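Local atomic coordinates of trichothecene 3-O-acetyltransferase (Gibberella zeae, PDB entry 2RKV), a protein that catalyses the transfer of an acetyl group from acetyl coenzyme A to the 3-hydroxyl of trichothecene mycotoxins such as deoxynivalenol and T-2. Residues 25-30 and 146-151; 37-42 and 139-144; 232-237 and 441-446; 239-244 and 263-268. All blocks are in the same frame, centred on the assembly; numbering follows the deposited sequence. Where two conformers were deposited one is given.

The four contacts illustrate how nested pairings build a two-part fold. From the N terminus, residues 25-30 open contact 1 and helix segment 37-42 opens contact 2; the latter closes first, at 139-144, and contact 1 closes just afterwards at 146-151, so one loop lies within the other. They share a mixed sheet, contact 1 joining two strands and contact 2 laying a helix on it. Further on, 232-237 opens contact 3, the short loop of contact 4 (239-244 with 263-268) opens and closes inside it, and 441-446 ends it. This second pair, which touches through Phe-236, Phe-268 and Trp-443, ties helices to the seven-stranded sheet. No loops cross.

Contact 1: residues 25-30 and 146-151; sequences LLYPVS and GGLILT
In Leu-26 the CG stands anti to the backbone N (chi1 172°), a rotation that brings CD1 back toward the adjoining strand, where it meets Ile-149 CG1 at 3.7 Å. Val-29 likewise has CG1 anti to its N, which leaves CG2 to reach the other segment and rest 3.8 Å from Leu-148 CB. In both pairs the side chains meet at a slant rather than end on.

The backbones between them form a regular antiparallel ladder. Leu-25 with Leu-150 and Tyr-27 with Leu-148 are hydrogen-bonded pairs: Leu-25 N donates to Leu-150 O at 2.8 Å and the bond is returned, while Tyr-27 N reaches Leu-148 O at 2.9 Å. Leu-26 with Ile-149 and Pro-28 with Gly-147 are non-hydrogen-bonded pairs, a place where the missing N-H of Pro-28 costs this ladder no rung.

Here two strands, 20-28 and 147-155, form neighbouring members of the five-stranded mixed sheet, which strand 399-401 joins from late in the chain, in this BAHD-family enzyme. Leu-25, Tyr-27, Leu-148 and Leu-150 share one face, on which helix 35-52 packs through Ile-38 and Phe-42; Leu-26 and Ile-149 lie on the reverse, against helix 98-104.

At the strand end the backbones are close, with Tyr-27 O only 3.2 Å from Gly-147 CA. One more bond follows, Val-29 N to Gly-146 O at 2.9 Å; it is nearly straight at the hydrogen (177°), yet the donor sits above the carbonyl plane. The Tyr-27 hydroxyl is tied outside the pair, to the carbonyl of Tyr-388.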
# COMPACT_ATOMS: atom_id res chain seq x y z
N LEU A 25 7.20 3.13 -11.35
CA LEU A 25 7.57 4.49 -11.69
C LEU A 25 7.90 4.51 -13.19
O LEU A 25 8.70 3.71 -13.67
CB LEU A 25 8.79 4.93 -10.86
CG LEU A 25 8.58 5.28 -9.37
CD1 LEU A 25 8.03 4.12 -8.55
CD2 LEU A 25 9.87 5.82 -8.73
N LEU A 26 7.24 5.42 -13.91
CA LEU A 26 7.44 5.58 -15.35
C LEU A 26 8.29 6.81 -15.62
O LEU A 26 8.02 7.89 -15.10
CB LEU A 26 6.08 5.72 -16.06
CG LEU A 26 6.11 6.10 -17.55
CD1 LEU A 26 6.61 4.91 -18.39
CD2 LEU A 26 4.73 6.55 -18.02
N TYR A 27 9.32 6.64 -16.45
CA TYR A 27 10.17 7.74 -16.90
C TYR A 27 10.22 7.73 -18.41
O TYR A 27 10.32 6.65 -19.01
CB TYR A 27 11.60 7.54 -16.42
CG TYR A 27 11.79 7.49 -14.93
CD1 TYR A 27 12.16 8.63 -14.23
CD2 TYR A 27 11.64 6.29 -14.23
CE1 TYR A 27 12.36 8.58 -12.86
CE2 TYR A 27 11.83 6.24 -12.86
CZ TYR A 27 12.19 7.39 -12.18
OH TYR A 27 12.39 7.36 -10.82
N PRO A 28 10.20 8.93 -19.03
CA PRO A 28 10.48 8.95 -20.47
C PRO A 28 11.97 8.68 -20.71
O PRO A 28 12.81 9.04 -19.88
CB PRO A 28 10.13 10.39 -20.87
CG PRO A 28 10.38 11.17 -19.65
CD PRO A 28 9.96 10.28 -18.51
N VAL A 29 12.26 8.05 -21.85
CA VAL A 29 13.64 7.82 -22.28
C VAL A 29 13.72 8.30 -23.72
O VAL A 29 13.07 7.73 -24.60
CB VAL A 29 14.03 6.32 -22.18
CG1 VAL A 29 15.40 6.08 -22.80
CG2 VAL A 29 14.00 5.85 -20.71
N SER A 30 14.50 9.35 -23.93
CA SER A 30 14.56 10.01 -25.24
C SER A 30 15.15 9.13 -26.34
O SER A 30 14.66 9.14 -27.47
CB SER A 30 15.34 11.32 -25.14
OG SER A 30 15.37 11.98 -26.39
N GLY A 146 10.03 4.50 -25.98
CA GLY A 146 10.13 5.86 -25.48
C GLY A 146 10.18 6.01 -23.97
O GLY A 146 10.05 7.13 -23.45
N GLY A 147 10.39 4.91 -23.25
CA GLY A 147 10.30 4.99 -21.80
C GLY A 147 10.94 3.88 -20.99
O GLY A 147 11.57 2.96 -21.53
N LEU A 148 10.78 4.00 -19.68
CA LEU A 148 11.27 3.00 -18.74
C LEU A 148 10.23 2.87 -17.64
O LEU A 148 9.74 3.89 -17.13
CB LEU A 148 12.60 3.47 -18.13
CG LEU A 148 13.18 2.66 -16.97
CD1 LEU A 148 13.83 1.39 -17.50
CD2 LEU A 148 14.18 3.50 -16.18
N ILE A 149 9.88 1.64 -17.29
CA ILE A 149 9.05 1.40 -16.11
C ILE A 149 9.88 0.67 -15.08
O ILE A 149 10.34 -0.44 -15.33
CB ILE A 149 7.76 0.58 -16.43
CG1 ILE A 149 6.88 1.34 -17.43
CG2 ILE A 149 6.99 0.26 -15.13
CD1 ILE A 149 5.76 0.48 -18.01
N LEU A 150 10.08 1.32 -13.93
CA LEU A 150 10.76 0.70 -12.81
C LEU A 150 9.71 0.18 -11.85
O LEU A 150 8.88 0.95 -11.38
CB LEU A 150 11.67 1.71 -12.10
CG LEU A 150 12.20 1.29 -10.72
CD1 LEU A 150 13.04 0.01 -10.79
CD2 LEU A 150 12.99 2.42 -10.07
N THR A 151 9.75 -1.11 -11.54
CA THR A 151 8.80 -1.68 -10.60
C THR A 151 9.53 -2.23 -9.38
O THR A 151 10.54 -2.92 -9.52
CB THR A 151 7.94 -2.78 -11.25
OG1 THR A 151 7.24 -2.24 -12.38
CG2 THR A 151 6.92 -3.37 -10.23

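Contact 2: residues 37-42 and 139-144; sequences TIVSTF and LQLNFI
The Phe-42 ring receives Leu-141 over one face and Leu-139 at its edge. Leu-141 CD2 sits 4.3 Å from the ring centroid, only 7° off the normal, a CH-pi contact made almost squarely above the middle of the ring; its other methyl, CD1, slides toward the ring's root and lies 3.8 Å from Phe-42 CD1. At the far end Leu-139 CD2 approaches Phe-42 CZ to 3.7 Å, near the ring plane. The second ring, Phe-143, is touched in its own plane: Val-39 CG2 comes 3.7 Å from Phe-143 CZ, the two side chains crossing at about a right angle. Tyr-35 stacks on this ring as well.

The pattern is that of a helix laid on one face of a beta sheet. Segment 37-42 runs almost antiparallel to strand segment 139-144, their axes 10.6 Å apart, and the alternate residues Leu-139 and Leu-141 face it. With CG anti to its backbone N (chi1 -158°), Phe-42 extends toward the strand to meet Leu-139 and Leu-141, and also packs on Leu-171 and Cys-175 of helix 161-176.

No hydrogen bond joins the two segments; the strand's polar side chains, Gln-140 and Asn-142, lie on its reverse. There Gln-140 NE2 donates to a lone pair of Asn-142 OD1 at 2.9 Å, in the planes of both amides, while Asn-142 ND2 bonds to the carbonyls of Ile-116 and Ile-149.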
# COMPACT_ATOMS: atom_id res chain seq x y z
N THR A 37 23.45 2.36 -19.81
CA THR A 37 23.88 3.15 -18.64
C THR A 37 22.80 3.19 -17.56
O THR A 37 23.12 3.16 -16.36
CB THR A 37 24.38 4.55 -19.06
OG1 THR A 37 25.54 4.40 -19.88
CG2 THR A 37 24.76 5.38 -17.83
N ILE A 38 21.53 3.23 -17.97
CA ILE A 38 20.44 3.07 -16.99
C ILE A 38 20.65 1.80 -16.16
O ILE A 38 20.63 1.83 -14.93
CB ILE A 38 19.05 3.08 -17.67
CG1 ILE A 38 18.72 4.50 -18.16
CG2 ILE A 38 17.97 2.57 -16.71
CD1 ILE A 38 17.61 4.55 -19.19
N VAL A 39 20.89 0.68 -16.84
CA VAL A 39 21.02 -0.60 -16.18
C VAL A 39 22.27 -0.66 -15.30
O VAL A 39 22.19 -1.11 -14.16
CB VAL A 39 21.00 -1.76 -17.21
CG1 VAL A 39 21.27 -3.10 -16.53
CG2 VAL A 39 19.66 -1.77 -17.94
N SER A 40 23.41 -0.21 -15.83
CA SER A 40 24.64 -0.27 -15.03
C SER A 40 24.59 0.66 -13.80
O SER A 40 25.06 0.30 -12.72
CB SER A 40 25.88 -0.01 -15.89
OG SER A 40 25.81 1.25 -16.50
N THR A 41 24.01 1.84 -13.96
CA THR A 41 23.82 2.76 -12.83
C THR A 41 22.95 2.11 -11.77
O THR A 41 23.27 2.15 -10.58
CB THR A 41 23.20 4.10 -13.28
OG1 THR A 41 24.17 4.81 -14.06
CG2 THR A 41 22.77 4.95 -12.06
N PHE A 42 21.86 1.49 -12.21
CA PHE A 42 20.96 0.82 -11.27
C PHE A 42 21.62 -0.37 -10.56
O PHE A 42 21.48 -0.52 -9.34
CB PHE A 42 19.69 0.40 -12.00
CG PHE A 42 18.51 0.20 -11.10
CD1 PHE A 42 18.07 -1.08 -10.79
CD2 PHE A 42 17.84 1.30 -10.57
CE1 PHE A 42 16.97 -1.28 -9.95
CE2 PHE A 42 16.74 1.12 -9.74
CZ PHE A 42 16.31 -0.18 -9.43
N LEU A 139 13.19 -6.13 -7.91
CA LEU A 139 13.10 -4.99 -8.84
C LEU A 139 12.96 -5.47 -10.28
O LEU A 139 13.44 -6.54 -10.64
CB LEU A 139 14.34 -4.12 -8.68
CG LEU A 139 14.43 -3.68 -7.21
CD1 LEU A 139 15.61 -4.32 -6.49
CD2 LEU A 139 14.35 -2.17 -7.03
N GLN A 140 12.30 -4.66 -11.11
CA GLN A 140 12.23 -4.93 -12.54
C GLN A 140 12.38 -3.62 -13.31
O GLN A 140 11.69 -2.63 -13.01
CB GLN A 140 10.93 -5.65 -12.91
CG GLN A 140 10.87 -6.11 -14.38
CD GLN A 140 10.00 -7.34 -14.57
OE1 GLN A 140 10.12 -8.31 -13.83
NE2 GLN A 140 9.13 -7.30 -15.58
N LEU A 141 13.31 -3.62 -14.26
CA LEU A 141 13.47 -2.51 -15.19
C LEU A 141 12.87 -2.95 -16.51
O LEU A 141 13.35 -3.91 -17.10
CB LEU A 141 14.96 -2.19 -15.41
CG LEU A 141 15.70 -1.56 -14.22
CD1 LEU A 141 17.21 -1.49 -14.49
CD2 LEU A 141 15.15 -0.17 -13.90
N ASN A 142 11.84 -2.25 -16.96
CA ASN A 142 11.15 -2.58 -18.21
C ASN A 142 11.43 -1.50 -19.24
O ASN A 142 11.04 -0.34 -19.04
CB ASN A 142 9.64 -2.68 -17.98
CG ASN A 142 9.28 -3.66 -16.90
OD1 ASN A 142 9.20 -4.87 -17.14
ND2 ASN A 142 9.04 -3.16 -15.68
N PHE A 143 12.09 -1.85 -20.34
CA PHE A 143 12.24 -0.90 -21.45
C PHE A 143 10.96 -0.91 -22.26
O PHE A 143 10.53 -1.96 -22.73
CB PHE A 143 13.39 -1.27 -22.41
CG PHE A 143 14.70 -1.60 -21.75
CD1 PHE A 143 15.04 -1.15 -20.47
CD2 PHE A 143 15.62 -2.36 -22.45
CE1 PHE A 143 16.27 -1.46 -19.91
CE2 PHE A 143 16.85 -2.68 -21.90
CZ PHE A 143 17.17 -2.24 -20.62
N ILE A 144 10.33 0.25 -22.44
CA ILE A 144 9.19 0.35 -23.34
C ILE A 144 9.50 1.40 -24.40
O ILE A 144 10.44 2.20 -24.25
CB ILE A 144 7.87 0.70 -22.59
CG1 ILE A 144 7.93 2.13 -22.04
CG2 ILE A 144 7.58 -0.36 -21.50
CD1 ILE A 144 6.59 2.65 -21.49

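Contact 3: residues 232-237 and 441-446; sequences AFFTFS and KEWTKY. Residues 445, 446 of segment 441-446 come from a tag, linker or insertion.
Trp-443 meets Phe-234 and Phe-236 in an aromatic cluster, and this is the tight half of the contact. CG anti to the backbone N (chi1 171°) swings the indole toward the strand, where one edge meets the face of Phe-234: NE1 lies 3.4 Å from Phe-234 CE2, and Trp-443 CZ2 is 3.7 Å from Phe-234 CG. The planes stand at 83° with centroids offset, a displaced edge-to-face pair. Phe-236 turns its own edge to the indole's six-membered ring, its CZ 3.9 Å from Trp-443 CH2 at the ring's corner, the planes at 87°.

The other half is looser and wet. Tyr-446, from an insertion into the natural sequence, sets its backbone rather than its ring against the strand: its O lies 3.5 Å from Phe-236 CD2, and its CB is 4.1 Å from the same atom. A water bridges the segments here, accepting from Ser-237 N at 2.9 Å and donating to Tyr-446 O at 2.7 Å. The remaining residues of segment 441-446 turn to solvent.

Ser-237 caps the start of helix 238-249 through Ala-240 N, and that helix borders Phe-236 and Tyr-446. Helix 261-277 packs on Phe-236 and Trp-443, while Leu-427 of the adjacent strand 423-430 touches both Phe-234 and Trp-443.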
# COMPACT_ATOMS: atom_id res chain seq x y z
N ALA A 232 -9.86 -0.15 -11.42
CA ALA A 232 -9.77 1.06 -12.23
C ALA A 232 -9.15 2.20 -11.44
O ALA A 232 -9.39 2.34 -10.23
CB ALA A 232 -11.15 1.49 -12.73
N PHE A 233 -8.37 3.04 -12.12
CA PHE A 233 -7.92 4.27 -11.57
C PHE A 233 -8.95 5.34 -11.91
O PHE A 233 -9.51 5.35 -12.97
CB PHE A 233 -6.64 4.77 -12.22
CG PHE A 233 -5.36 4.03 -11.81
CD1 PHE A 233 -4.30 3.99 -12.67
CD2 PHE A 233 -5.23 3.40 -10.60
CE1 PHE A 233 -3.16 3.34 -12.35
CE2 PHE A 233 -4.08 2.78 -10.28
CZ PHE A 233 -3.06 2.74 -11.15
N PHE A 234 -9.10 6.24 -10.95
CA PHE A 234 -9.86 7.48 -11.10
C PHE A 234 -8.99 8.65 -10.66
O PHE A 234 -8.38 8.56 -9.66
CB PHE A 234 -11.10 7.44 -10.20
CG PHE A 234 -12.10 6.38 -10.59
CD1 PHE A 234 -12.05 5.13 -10.06
CD2 PHE A 234 -13.12 6.68 -11.45
CE1 PHE A 234 -12.95 4.21 -10.42
CE2 PHE A 234 -14.04 5.74 -11.80
CZ PHE A 234 -13.95 4.51 -11.33
N THR A 235 -8.93 9.72 -11.38
CA THR A 235 -8.15 10.88 -10.98
C THR A 235 -9.05 11.99 -10.44
O THR A 235 -10.16 12.09 -10.82
CB THR A 235 -7.31 11.41 -12.16
OG1 THR A 235 -8.18 11.81 -13.23
CG2 THR A 235 -6.49 10.28 -12.77
N PHE A 236 -8.47 12.70 -9.53
CA PHE A 236 -9.09 13.85 -8.91
C PHE A 236 -8.13 15.02 -9.04
O PHE A 236 -7.07 14.99 -8.55
CB PHE A 236 -9.41 13.57 -7.42
CG PHE A 236 -10.40 12.45 -7.21
CD1 PHE A 236 -10.02 11.14 -7.25
CD2 PHE A 236 -11.70 12.72 -6.97
CE1 PHE A 236 -10.91 10.16 -7.07
CE2 PHE A 236 -12.59 11.72 -6.80
CZ PHE A 236 -12.19 10.45 -6.86
N SER A 237 -8.57 16.05 -9.74
CA SER A 237 -7.74 17.22 -10.00
C SER A 237 -7.44 17.95 -8.68
O SER A 237 -8.15 17.75 -7.70
CB SER A 237 -8.43 18.16 -10.99
OG SER A 237 -9.56 18.78 -10.41
N LYS A 441 -23.56 10.79 -11.42
CA LYS A 441 -23.22 12.21 -11.63
C LYS A 441 -22.59 12.89 -10.41
O LYS A 441 -21.80 13.83 -10.57
CB LYS A 441 -24.44 13.01 -12.13
CG LYS A 441 -25.52 13.27 -11.08
N GLU A 442 -22.93 12.44 -9.21
CA GLU A 442 -22.33 13.01 -8.00
C GLU A 442 -20.86 12.58 -7.89
O GLU A 442 -20.01 13.33 -7.40
CB GLU A 442 -23.13 12.63 -6.75
CG GLU A 442 -24.49 13.36 -6.65
CD GLU A 442 -25.34 12.90 -5.47
OE1 GLU A 442 -25.39 13.61 -4.45
OE2 GLU A 442 -25.96 11.82 -5.57
N TRP A 443 -20.57 11.37 -8.37
CA TRP A 443 -19.20 10.84 -8.43
C TRP A 443 -18.39 11.50 -9.55
O TRP A 443 -17.31 12.03 -9.30
CB TRP A 443 -19.25 9.32 -8.61
CG TRP A 443 -17.92 8.65 -8.90
CD1 TRP A 443 -17.47 8.23 -10.13
CD2 TRP A 443 -16.89 8.31 -7.96
NE1 TRP A 443 -16.23 7.65 -10.00
CE2 TRP A 443 -15.85 7.68 -8.68
CE3 TRP A 443 -16.75 8.47 -6.57
CZ2 TRP A 443 -14.68 7.22 -8.07
CZ3 TRP A 443 -15.58 8.00 -5.95
CH2 TRP A 443 -14.56 7.38 -6.70
N THR A 444 -18.92 11.49 -10.77
CA THR A 444 -18.20 12.03 -11.93
C THR A 444 -17.99 13.54 -11.89
O THR A 444 -17.15 14.08 -12.62
CB THR A 444 -18.84 11.61 -13.27
OG1 THR A 444 -20.16 12.15 -13.36
CG2 THR A 444 -18.89 10.09 -13.39
N LYS A 445 -18.75 14.23 -11.04
CA LYS A 445 -18.52 15.65 -10.79
C LYS A 445 -17.06 15.89 -10.34
O LYS A 445 -16.47 16.91 -10.67
CB LYS A 445 -19.50 16.17 -9.73
CG LYS A 445 -19.34 17.63 -9.33
CD LYS A 445 -20.38 17.99 -8.27
CE LYS A 445 -20.22 19.41 -7.77
NZ LYS A 445 -21.14 19.65 -6.61
N TYR A 446 -16.51 14.91 -9.62
CA TYR A 446 -15.15 15.02 -9.07
C TYR A 446 -14.17 14.01 -9.66
O TYR A 446 -12.99 14.31 -9.82
CB TYR A 446 -15.19 14.82 -7.55
CG TYR A 446 -15.93 15.91 -6.79
CD1 TYR A 446 -17.29 15.79 -6.50
CD2 TYR A 446 -15.26 17.06 -6.36
CE1 TYR A 446 -17.96 16.78 -5.80
CE2 TYR A 446 -15.92 18.06 -5.66
CZ TYR A 446 -17.27 17.91 -5.38
OH TYR A 446 -17.95 18.90 -4.69
O HOH W 1 -11.02 15.54 -11.15

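Contact 4: residues 239-244 and 263-268; sequences KAMSEL and DALSAF
Leu-244 and Phe-268 stand at about a right angle to each other, the leucine's CD2 methyl lying over one face of the ring. That methyl is 3.9 Å from the ring centroid and 24° off the normal, so this CH-pi contact is shifted toward the rim, and the nearest ring atom is Phe-268 CD1 at 3.6 Å. CG anti to the backbone N (chi1 180°) carries the Phe-268 ring toward helix 238-249, where it meets the leucine. The second branch of Leu-244 turns to another neighbour: CD1 lies 3.9 Å from Leu-265 CD1, the two side chains passing at a slant. The fork of one leucine therefore straddles two residues of the facing helix.

Met-241, one turn earlier, arrives differently. Its chain is bent at both chi2 and chi3, which folds the terminal methyl onto the flank of Leu-265, with CE 3.6 Å from Leu-265 CB and SD 3.9 Å from Leu-265 CD2. The backbones come nearest at Leu-244 and Ala-264, where the small Ala-264 has its CB 3.8 Å from the carbonyl O of Leu-244.

The two helix segments cross at 86°, their axes 9.3 Å apart, and Phe-236 of strand 229-236 underlies Met-241, Leu-265 and Phe-268. This is near-perpendicular helix packing beside the cofactor site. Thr-261 and Asp-262, at the start of helix 261-277, line the coenzyme A pocket, the side chain of Ala-264 is about 8 Å from the bound coenzyme A, and Asp-263 forms salt bridges with Arg-291 and Arg-335, two further residues of that pocket.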
# COMPACT_ATOMS: atom_id res chain seq x y z
N LYS A 239 -8.10 20.93 -8.02
CA LYS A 239 -9.31 21.71 -7.73
C LYS A 239 -10.41 20.82 -7.14
O LYS A 239 -11.07 21.20 -6.16
CB LYS A 239 -9.79 22.45 -8.98
CG LYS A 239 -10.83 23.53 -8.69
CD LYS A 239 -11.15 24.36 -9.94
N ALA A 240 -10.61 19.64 -7.73
CA ALA A 240 -11.58 18.66 -7.21
C ALA A 240 -11.25 18.32 -5.75
O ALA A 240 -12.14 18.28 -4.90
CB ALA A 240 -11.60 17.39 -8.05
N MET A 241 -9.97 18.09 -5.48
CA MET A 241 -9.54 17.76 -4.12
C MET A 241 -9.86 18.87 -3.12
O MET A 241 -10.41 18.61 -2.05
CB MET A 241 -8.04 17.41 -4.11
CG MET A 241 -7.71 16.07 -4.80
SD MET A 241 -8.64 14.62 -4.21
CE MET A 241 -8.06 14.45 -2.52
N SER A 242 -9.53 20.11 -3.49
CA SER A 242 -9.77 21.25 -2.60
C SER A 242 -11.27 21.50 -2.39
O SER A 242 -11.69 21.90 -1.31
CB SER A 242 -9.07 22.51 -3.11
OG SER A 242 -9.59 22.91 -4.36
N GLU A 243 -12.07 21.26 -3.44
CA GLU A 243 -13.53 21.41 -3.35
C GLU A 243 -14.18 20.35 -2.46
O GLU A 243 -15.14 20.63 -1.73
CB GLU A 243 -14.17 21.47 -4.74
CG GLU A 243 -13.84 22.78 -5.45
CD GLU A 243 -14.38 22.87 -6.85
OE1 GLU A 243 -15.27 22.06 -7.20
OE2 GLU A 243 -13.94 23.76 -7.61
N LEU A 244 -13.65 19.12 -2.51
CA LEU A 244 -14.07 18.07 -1.57
C LEU A 244 -13.73 18.43 -0.13
O LEU A 244 -14.56 18.29 0.78
CB LEU A 244 -13.42 16.72 -1.93
CG LEU A 244 -13.99 16.02 -3.17
CD1 LEU A 244 -13.16 14.76 -3.49
CD2 LEU A 244 -15.47 15.66 -2.97
N ASP A 263 -8.80 12.67 4.38
CA ASP A 263 -10.09 12.37 5.03
C ASP A 263 -11.27 12.59 4.09
O ASP A 263 -12.19 11.76 3.98
CB ASP A 263 -10.33 13.30 6.22
CG ASP A 263 -9.43 13.01 7.42
OD1 ASP A 263 -8.78 11.94 7.49
OD2 ASP A 263 -9.37 13.90 8.29
N ALA A 264 -11.26 13.74 3.42
CA ALA A 264 -12.38 14.16 2.56
C ALA A 264 -12.56 13.21 1.38
O ALA A 264 -13.68 12.78 1.08
CB ALA A 264 -12.18 15.61 2.10
N LEU A 265 -11.46 12.86 0.71
CA LEU A 265 -11.55 11.92 -0.41
C LEU A 265 -11.97 10.54 0.07
O LEU A 265 -12.79 9.88 -0.56
CB LEU A 265 -10.22 11.84 -1.18
CG LEU A 265 -10.28 10.92 -2.41
CD1 LEU A 265 -11.46 11.25 -3.35
CD2 LEU A 265 -8.96 10.88 -3.18
N SER A 266 -11.39 10.09 1.18
CA SER A 266 -11.77 8.80 1.76
C SER A 266 -13.29 8.77 2.04
O SER A 266 -13.97 7.80 1.70
CB SER A 266 -10.95 8.51 3.02
OG SER A 266 -9.56 8.46 2.72
N ALA A 267 -13.79 9.85 2.65
CA ALA A 267 -15.22 9.96 2.98
C ALA A 267 -16.10 9.97 1.74
O ALA A 267 -17.16 9.32 1.71
CB ALA A 267 -15.46 11.22 3.80
N PHE A 268 -15.66 10.69 0.71
CA PHE A 268 -16.38 10.82 -0.55
C PHE A 268 -16.51 9.46 -1.22
O PHE A 268 -17.55 9.12 -1.80
CB PHE A 268 -15.66 11.83 -1.46
CG PHE A 268 -16.33 12.04 -2.79
CD1 PHE A 268 -17.52 12.75 -2.88
CD2 PHE A 268 -15.75 11.53 -3.95
CE1 PHE A 268 -18.13 12.95 -4.13
CE2 PHE A 268 -16.35 11.73 -5.20
CZ PHE A 268 -17.55 12.43 -5.28